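Local atomic coordinates of DUF5624 domain-containing protein (Legionella pneumophila subsp. pneumophila, PDB entry 4JX2), a protein that is of unknown function but is probably secreted, combining alpha helices and beta sheets in a new arrangement that includes a DUF5624 domain. Residues Asp93-Leu98 and Gly309-Thr314; Pro159-Glu164 and Thr177-Ile182. All coordinates share one frame; numbering follows the deposited sequence.

Contact 1 of 2, residues Asp93-Leu98 and Gly309-Thr314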
ATOM      1  N   ASP A  93     -23.199 -10.198  15.532  1.00 54.56           N
ATOM      2  CA  ASP A  93     -23.503  -9.905  16.926  1.00 56.50           C
ATOM      3  C   ASP A  93     -22.263  -9.422  17.712  1.00 58.80           C
ATOM      4  O   ASP A  93     -22.314  -9.360  18.942  1.00 59.23           O
ATOM      5  CB  ASP A  93     -24.133 -11.145  17.590  1.00 60.65           C
ATOM      6  CG  ASP A  93     -25.453 -11.595  16.975  1.00 79.32           C
ATOM      7  OD1 ASP A  93     -26.213 -10.725  16.474  1.00 79.35           O
ATOM      8  OD2 ASP A  93     -25.743 -12.809  17.022  1.00 93.11           O
ATOM      9  N   ARG A  94     -21.169  -9.057  16.999  1.00 53.76           N
ATOM     10  CA  ARG A  94     -19.900  -8.521  17.530  1.00 52.22           C
ATOM     11  C   ARG A  94     -19.147  -9.530  18.404  1.00 55.79           C
ATOM     12  O   ARG A  94     -18.238  -9.131  19.141  1.00 56.36           O
ATOM     13  CB  ARG A  94     -20.129  -7.217  18.330  1.00 51.56           C
ATOM     14  CG  ARG A  94     -20.845  -6.132  17.552  1.00 61.86           C
ATOM     15  CD  ARG A  94     -21.048  -4.875  18.361  1.00 67.90           C
ATOM     16  NE  ARG A  94     -22.196  -4.983  19.263  1.00 70.76           N
ATOM     17  CZ  ARG A  94     -22.111  -5.058  20.587  1.00 83.32           C
ATOM     18  NH1 ARG A  94     -20.928  -5.034  21.186  1.00 68.99           N
ATOM     19  NH2 ARG A  94     -23.206  -5.164  21.321  1.00 78.68           N
ATOM     20  N   GLN A  95     -19.506 -10.832  18.313  1.00 50.98           N
ATOM     21  CA  GLN A  95     -18.884 -11.905  19.102  1.00 49.65           C
ATOM     22  C   GLN A  95     -17.702 -12.538  18.366  1.00 50.27           C
ATOM     23  O   GLN A  95     -17.781 -12.807  17.157  1.00 49.72           O
ATOM     24  CB  GLN A  95     -19.909 -12.998  19.473  1.00 51.97           C
ATOM     25  CG  GLN A  95     -21.126 -12.524  20.287  1.00 65.50           C
ATOM     26  CD  GLN A  95     -20.785 -11.819  21.588  1.00 79.76           C
ATOM     27  OE1 GLN A  95     -21.140 -10.648  21.795  1.00 73.58           O
ATOM     28  NE2 GLN A  95     -20.115 -12.522  22.503  1.00 66.73           N
ATOM     29  N   LEU A  96     -16.609 -12.784  19.115  1.00 43.77           N
ATOM     30  CA  LEU A  96     -15.386 -13.416  18.616  1.00 41.01           C
ATOM     31  C   LEU A  96     -15.632 -14.902  18.309  1.00 46.68           C
ATOM     32  O   LEU A  96     -16.070 -15.660  19.184  1.00 47.26           O
ATOM     33  CB  LEU A  96     -14.262 -13.257  19.648  1.00 39.84           C
ATOM     34  CG  LEU A  96     -12.876 -13.770  19.286  1.00 42.30           C
ATOM     35  CD1 LEU A  96     -12.232 -12.968  18.133  1.00 40.39           C
ATOM     36  CD2 LEU A  96     -11.986 -13.697  20.476  1.00 45.56           C
ATOM     37  N   LYS A  97     -15.374 -15.300  17.056  1.00 42.84           N
ATOM     38  CA  LYS A  97     -15.573 -16.680  16.623  1.00 42.82           C
ATOM     39  C   LYS A  97     -14.239 -17.402  16.501  1.00 46.78           C
ATOM     40  O   LYS A  97     -14.171 -18.612  16.756  1.00 47.40           O
ATOM     41  CB  LYS A  97     -16.357 -16.746  15.293  1.00 43.91           C
ATOM     42  CG  LYS A  97     -17.799 -16.200  15.360  1.00 48.86           C
ATOM     43  CD  LYS A  97     -18.695 -16.850  16.452  1.00 66.90           C
ATOM     44  CE  LYS A  97     -18.985 -18.333  16.277  1.00 82.08           C
ATOM     45  NZ  LYS A  97     -19.453 -18.961  17.544  1.00 90.85           N
ATOM     46  N   LEU A  98     -13.172 -16.650  16.152  1.00 41.69           N
ATOM     47  CA  LEU A  98     -11.813 -17.175  15.961  1.00 39.84           C
ATOM     48  C   LEU A  98     -10.770 -16.080  16.204  1.00 43.32           C
ATOM     49  O   LEU A  98     -10.974 -14.932  15.812  1.00 41.90           O
ATOM     50  CB  LEU A  98     -11.683 -17.725  14.518  1.00 38.63           C
ATOM     51  CG  LEU A  98     -10.403 -18.462  14.125  1.00 42.32           C
ATOM     52  CD1 LEU A  98     -10.711 -19.625  13.218  1.00 42.20           C
ATOM     53  CD2 LEU A  98      -9.386 -17.516  13.449  1.00 43.89           C
ATOM     54  N   GLY A 309      -9.725  -8.327  19.698  1.00 48.59           N
ATOM     55  CA  GLY A 309      -9.237  -9.507  20.401  1.00 48.85           C
ATOM     56  C   GLY A 309     -10.088  -9.904  21.585  1.00 54.56           C
ATOM     57  O   GLY A 309      -9.967 -11.035  22.064  1.00 56.67           O
ATOM     58  N   ALA A 310     -10.966  -8.988  22.062  1.00 48.97           N
ATOM     59  CA  ALA A 310     -11.899  -9.252  23.157  1.00 48.35           C
ATOM     60  C   ALA A 310     -13.004 -10.207  22.680  1.00 52.14           C
ATOM     61  O   ALA A 310     -13.211 -10.353  21.466  1.00 49.88           O
ATOM     62  CB  ALA A 310     -12.504  -7.947  23.664  1.00 49.32           C
ATOM     63  N   GLN A 311     -13.720 -10.851  23.628  1.00 50.50           N
ATOM     64  CA  GLN A 311     -14.804 -11.763  23.287  1.00 51.35           C
ATOM     65  C   GLN A 311     -15.898 -11.000  22.525  1.00 58.08           C
ATOM     66  O   GLN A 311     -16.498 -11.540  21.585  1.00 58.97           O
ATOM     67  CB  GLN A 311     -15.350 -12.466  24.542  1.00 54.30           C
ATOM     68  CG  GLN A 311     -16.288 -13.665  24.265  1.00 75.34           C
ATOM     69  CD  GLN A 311     -15.860 -14.593  23.134  1.00 98.48           C
ATOM     70  OE1 GLN A 311     -14.714 -15.068  23.068  1.00 92.29           O
ATOM     71  NE2 GLN A 311     -16.790 -14.880  22.224  1.00 90.32           N
ATOM     72  N   GLU A 312     -16.090  -9.722  22.888  1.00 54.20           N
ATOM     73  CA  GLU A 312     -17.045  -8.846  22.243  1.00 53.87           C
ATOM     74  C   GLU A 312     -16.365  -7.549  21.803  1.00 57.54           C
ATOM     75  O   GLU A 312     -15.714  -6.867  22.611  1.00 58.79           O
ATOM     76  CB  GLU A 312     -18.220  -8.548  23.189  1.00 57.03           C
ATOM     77  CG  GLU A 312     -19.376  -7.838  22.515  1.00 68.64           C
ATOM     78  CD  GLU A 312     -20.436  -7.304  23.454  1.00 91.20           C
ATOM     79  OE1 GLU A 312     -20.141  -6.357  24.219  1.00 73.56           O
ATOM     80  OE2 GLU A 312     -21.588  -7.785  23.369  1.00 95.46           O
ATOM     81  N   LEU A 313     -16.541  -7.203  20.527  1.00 50.95           N
ATOM     82  CA  LEU A 313     -16.058  -5.945  19.947  1.00 49.27           C
ATOM     83  C   LEU A 313     -17.049  -4.859  20.392  1.00 55.29           C
ATOM     84  O   LEU A 313     -18.251  -5.137  20.441  1.00 56.27           O
ATOM     85  CB  LEU A 313     -16.043  -6.111  18.404  1.00 47.36           C
ATOM     86  CG  LEU A 313     -14.858  -5.618  17.550  1.00 48.83           C
ATOM     87  CD1 LEU A 313     -13.523  -6.081  18.071  1.00 47.43           C
ATOM     88  CD2 LEU A 313     -14.995  -6.105  16.121  1.00 47.23           C
ATOM     89  N   THR A 314     -16.590  -3.654  20.761  1.00 51.59           N
ATOM     90  CA  THR A 314     -17.557  -2.608  21.164  1.00 52.15           C
ATOM     91  C   THR A 314     -18.347  -2.186  19.929  1.00 57.00           C
ATOM     92  O   THR A 314     -17.859  -2.374  18.816  1.00 57.11           O
ATOM     93  CB  THR A 314     -16.865  -1.399  21.836  1.00 51.76           C
ATOM     94  OG1 THR A 314     -16.081  -0.678  20.880  1.00 55.15           O
ATOM     95  CG2 THR A 314     -16.031  -1.784  23.034  1.00 41.97           C
TER
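A single antiparallel beta bridge, centred on Gln95 and Glu312, joins the start of edge strand 96-101 to the loop that leads into helix 315-339. The two residues form a non-hydrogen-bonded pair, their CA atoms 4.8 Å apart, and the backbone bonds fall on their neighbours. On one flank Leu313 N donates to Arg94 O at 2.9 Å, and on the other Leu96 N reaches Gln311 O at 2.8 Å. Between these bonds, CA-H groups of Gln95 and Glu312 point at the same two carbonyl oxygens, Gln311 O and Arg94 O.

Two side chains extend the bridge at its ends. Arg94 runs along the 309-314 loop and, through a bend at chi3 (-80°), brings NH1 back to Leu313 O at 2.8 Å. That oxygen lies at the edge of the guanidinium, only 6° out of its plane. NH1 also makes a salt bridge of 3.4 Å to Glu312 OE1, with the guanidinium and carboxylate turned 50° against each other, and it pairs with a sulfate probably taken up from the crystallisation liquor. At the far end Gln311 bends at chi2 and lends NE2 to a lone pair of Leu96 O, 3.2 Å away. Beside that bond, Leu96 CB and CD2 lie against backbone carbonyls, CD2 3.7 Å from Gly309 O.

Tyr90 of the neighbouring strand 86-90 backs the junction: its OH is hydrogen-bonded to Gly309 N and Ala310 O, and its side chain touches Leu96 and Leu313. The attachment is thus mostly polar, and side-chain bonds to Leu313 O and Leu96 O carry the pairing beyond one bridge. Glu312 probably offsets the charge of Arg94, and the sulfate suggests that this end can hold an anion.

Contact 2 of 2, residues Pro159-Glu164 and Thr177-Ile182; sequences PNNWLE and TIHNMI
This is a small, buried apolar contact between two helices of the DUF5624 region, in which Trp162 and Leu163, in the first turn of the short helix 162-165, meet Ile178, His179 and Ile182 on helix 175-197. No hydrogen bond crosses between the segments. Ile178 and Ile182 stand one turn apart, so both branched side chains come from the same side of their helix. Leu163 crosses Ile178 obliquely, its CD2 3.7 Å from Ile178 CG2, and CD1 of the same leucine lies 3.9 Å from that methyl. CD2 also abuts the backbone of the longer helix, 3.8 Å from His179 N, and lies near His179 CB.

The short helix is weakly bonded, and Asn161 serves as its N-cap. OD1 of Asn161 accepts from Leu163 N at 3.2 Å, with the donor lying above the carbonyl plane. Its ND2 is spent on the carbonyl oxygens of Asn155 and Gln157, which ties the cap to the chain just before it. Asn155 also braces both helices from the side, its OD1 accepting a hydrogen bond from Trp162 NE1 while its ND2 donates to His179 O.

CG of Trp162 is set between its backbone N and carbonyl carbon (chi1 72°), and that torsion swings the six-membered end of the indole toward helix 175-197. Met113 of helix 110-117 touches both Trp162 and Ile182, while Phe34 of the second subunit meets the indole edge-to-face, which brings this corner to the dimer interface. Leu163 CD1 sits 3.5 Å above one face of the indole, offset toward its rim. Ile182 arrives from the opposite direction and meets the ring at its edge, in plane, with CD1 3.6 Å from Trp162 CZ2.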
ATOM      1  N   PRO A 159      14.833 -39.489  24.227  1.00 69.62           N
ATOM      2  CA  PRO A 159      13.468 -39.364  23.685  1.00 68.42           C
ATOM      3  C   PRO A 159      12.923 -37.967  23.974  1.00 70.81           C
ATOM      4  O   PRO A 159      13.676 -37.123  24.482  1.00 69.63           O
ATOM      5  CB  PRO A 159      12.717 -40.482  24.419  1.00 71.40           C
ATOM      6  CG  PRO A 159      13.403 -40.596  25.753  1.00 76.64           C
ATOM      7  CD  PRO A 159      14.814 -40.071  25.588  1.00 72.05           C
ATOM      8  N   ASN A 160      11.628 -37.727  23.666  1.00 66.82           N
ATOM      9  CA  ASN A 160      10.946 -36.445  23.859  1.00 65.38           C
ATOM     10  C   ASN A 160      11.575 -35.354  22.957  1.00 65.22           C
ATOM     11  O   ASN A 160      11.728 -34.206  23.384  1.00 63.74           O
ATOM     12  CB  ASN A 160      10.928 -36.002  25.357  1.00 70.35           C
ATOM     13  CG  ASN A 160      10.199 -36.920  26.319  1.00105.62           C
ATOM     14  OD1 ASN A 160      10.078 -38.135  26.107  1.00 98.97           O
ATOM     15  ND2 ASN A 160       9.740 -36.359  27.436  1.00101.55           N
ATOM     16  N   ASN A 161      11.917 -35.705  21.699  1.00 59.25           N
ATOM     17  CA  ASN A 161      12.433 -34.716  20.748  1.00 56.88           C
ATOM     18  C   ASN A 161      11.387 -33.614  20.553  1.00 59.39           C
ATOM     19  O   ASN A 161      10.185 -33.905  20.572  1.00 60.78           O
ATOM     20  CB  ASN A 161      12.777 -35.363  19.417  1.00 54.06           C
ATOM     21  CG  ASN A 161      13.569 -34.464  18.521  1.00 58.32           C
ATOM     22  OD1 ASN A 161      13.035 -33.817  17.623  1.00 52.60           O
ATOM     23  ND2 ASN A 161      14.859 -34.385  18.764  1.00 49.55           N
ATOM     24  N   TRP A 162      11.829 -32.363  20.392  1.00 52.30           N
ATOM     25  CA  TRP A 162      10.942 -31.213  20.240  1.00 50.05           C
ATOM     26  C   TRP A 162       9.914 -31.434  19.094  1.00 51.83           C
ATOM     27  O   TRP A 162       8.742 -31.075  19.247  1.00 51.59           O
ATOM     28  CB  TRP A 162      11.766 -29.923  20.026  1.00 47.59           C
ATOM     29  CG  TRP A 162      12.430 -29.833  18.679  1.00 47.31           C
ATOM     30  CD1 TRP A 162      13.627 -30.381  18.318  1.00 50.31           C
ATOM     31  CD2 TRP A 162      11.888 -29.231  17.493  1.00 45.67           C
ATOM     32  NE1 TRP A 162      13.868 -30.152  16.984  1.00 48.73           N
ATOM     33  CE2 TRP A 162      12.811 -29.462  16.448  1.00 49.17           C
ATOM     34  CE3 TRP A 162      10.697 -28.544  17.205  1.00 45.91           C
ATOM     35  CZ2 TRP A 162      12.607 -28.976  15.146  1.00 47.05           C
ATOM     36  CZ3 TRP A 162      10.471 -28.110  15.902  1.00 46.17           C
ATOM     37  CH2 TRP A 162      11.435 -28.294  14.900  1.00 46.25           C
ATOM     38  N   LEU A 163      10.360 -32.062  17.985  1.00 46.50           N
ATOM     39  CA  LEU A 163       9.583 -32.373  16.777  1.00 45.21           C
ATOM     40  C   LEU A 163       8.432 -33.371  17.046  1.00 51.73           C
ATOM     41  O   LEU A 163       7.401 -33.315  16.379  1.00 52.22           O
ATOM     42  CB  LEU A 163      10.550 -32.952  15.741  1.00 44.09           C
ATOM     43  CG  LEU A 163      10.260 -32.755  14.276  1.00 45.87           C
ATOM     44  CD1 LEU A 163       9.928 -31.334  13.946  1.00 42.85           C
ATOM     45  CD2 LEU A 163      11.437 -33.208  13.459  1.00 49.31           C
ATOM     46  N   GLU A 164       8.600 -34.257  18.034  1.00 49.82           N
ATOM     47  CA  GLU A 164       7.591 -35.230  18.461  1.00 50.72           C
ATOM     48  C   GLU A 164       6.579 -34.596  19.430  1.00 52.55           C
ATOM     49  O   GLU A 164       5.535 -35.185  19.691  1.00 54.27           O
ATOM     50  CB  GLU A 164       8.272 -36.426  19.160  1.00 53.77           C
ATOM     51  CG  GLU A 164       9.024 -37.386  18.248  1.00 68.45           C
ATOM     52  CD  GLU A 164       9.891 -38.432  18.937  1.00104.02           C
ATOM     53  OE1 GLU A 164       9.919 -38.485  20.191  1.00102.05           O
ATOM     54  OE2 GLU A 164      10.548 -39.208  18.207  1.00104.84           O
ATOM     55  N   THR A 177      12.725 -36.931   7.946  1.00 41.29           N
ATOM     56  CA  THR A 177      13.349 -36.042   6.961  1.00 40.17           C
ATOM     57  C   THR A 177      13.612 -34.658   7.573  1.00 44.85           C
ATOM     58  O   THR A 177      14.730 -34.161   7.435  1.00 45.79           O
ATOM     59  CB  THR A 177      12.456 -35.920   5.726  1.00 49.46           C
ATOM     60  OG1 THR A 177      12.033 -37.220   5.315  1.00 48.76           O
ATOM     61  CG2 THR A 177      13.134 -35.162   4.574  1.00 46.72           C
ATOM     62  N   ILE A 178      12.600 -34.049   8.262  1.00 39.73           N
ATOM     63  CA  ILE A 178      12.720 -32.747   8.932  1.00 38.60           C
ATOM     64  C   ILE A 178      13.879 -32.782   9.943  1.00 45.71           C
ATOM     65  O   ILE A 178      14.705 -31.854   9.955  1.00 46.41           O
ATOM     66  CB  ILE A 178      11.386 -32.308   9.600  1.00 40.69           C
ATOM     67  CG1 ILE A 178      10.296 -32.105   8.535  1.00 39.69           C
ATOM     68  CG2 ILE A 178      11.572 -31.026  10.448  1.00 40.32           C
ATOM     69  CD1 ILE A 178       8.962 -31.875   9.084  1.00 39.85           C
ATOM     70  N   HIS A 179      13.957 -33.859  10.754  1.00 43.21           N
ATOM     71  CA  HIS A 179      15.008 -34.031  11.746  1.00 44.24           C
ATOM     72  C   HIS A 179      16.400 -34.027  11.101  1.00 48.23           C
ATOM     73  O   HIS A 179      17.285 -33.293  11.558  1.00 47.16           O
ATOM     74  CB  HIS A 179      14.807 -35.321  12.547  1.00 46.81           C
ATOM     75  CG  HIS A 179      15.982 -35.626  13.422  1.00 51.59           C
ATOM     76  ND1 HIS A 179      16.984 -36.494  13.012  1.00 54.22           N
ATOM     77  CD2 HIS A 179      16.331 -35.084  14.609  1.00 53.89           C
ATOM     78  CE1 HIS A 179      17.885 -36.476  13.977  1.00 54.37           C
ATOM     79  NE2 HIS A 179      17.527 -35.655  14.967  1.00 54.49           N
ATOM     80  N   ASN A 180      16.591 -34.872  10.066  1.00 45.78           N
ATOM     81  CA  ASN A 180      17.860 -35.016   9.348  1.00 46.16           C
ATOM     82  C   ASN A 180      18.283 -33.723   8.683  1.00 51.64           C
ATOM     83  O   ASN A 180      19.481 -33.414   8.630  1.00 51.30           O
ATOM     84  CB  ASN A 180      17.757 -36.106   8.302  1.00 45.38           C
ATOM     85  CG  ASN A 180      17.614 -37.483   8.876  1.00 60.98           C
ATOM     86  OD1 ASN A 180      17.975 -37.764  10.025  1.00 58.24           O
ATOM     87  ND2 ASN A 180      17.101 -38.375   8.065  1.00 53.15           N
HETATM   88  N   MSE A 181      17.292 -32.969   8.185  1.00 48.11           N
HETATM   89  CA  MSE A 181      17.513 -31.709   7.520  1.00 47.36           C
HETATM   90  C   MSE A 181      18.051 -30.644   8.500  1.00 48.45           C
HETATM   91  O   MSE A 181      19.005 -29.943   8.142  1.00 48.79           O
HETATM   92  CB  MSE A 181      16.240 -31.236   6.843  1.00 49.73           C
HETATM   93  CG  MSE A 181      16.478 -30.000   6.034  1.00 57.81           C
HETATM   94 SE   MSE A 181      15.034 -28.790   6.161  0.75 67.27          SE
HETATM   95  CE  MSE A 181      15.389 -28.217   7.973  1.00 63.49           C
ATOM     96  N   ILE A 182      17.462 -30.527   9.722  1.00 40.27           N
ATOM     97  CA  ILE A 182      17.934 -29.543  10.702  1.00 38.37           C
ATOM     98  C   ILE A 182      19.351 -29.953  11.159  1.00 43.46           C
ATOM     99  O   ILE A 182      20.231 -29.097  11.293  1.00 43.45           O
ATOM    100  CB  ILE A 182      16.939 -29.349  11.876  1.00 40.65           C
ATOM    101  CG1 ILE A 182      15.655 -28.670  11.374  1.00 39.25           C
ATOM    102  CG2 ILE A 182      17.558 -28.518  13.019  1.00 40.38           C
ATOM    103  CD1 ILE A 182      14.435 -29.089  12.041  1.00 40.68           C
TER

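How the contacts relate
The two contacts lie far apart, with centres 38 Å from one another and nearest atoms about 23 Å apart; their segments share no helix or strand, though helix 223-247 touches side chains of both. Contact 1 is at the surface, where a loop pairs with the beginning of an edge strand; contact 2 is buried between helices. In contact 1 backbone bonds, a salt bridge and a side-chain amide do the joining across 211 residues of sequence, whereas contact 2 links near neighbours mainly through hydrocarbon, with no hydrogen bond crossing, its polar groups bonded within their own segments or to residues outside them, such as Asn155. Only contact 2 reaches the second subunit, through Trp162.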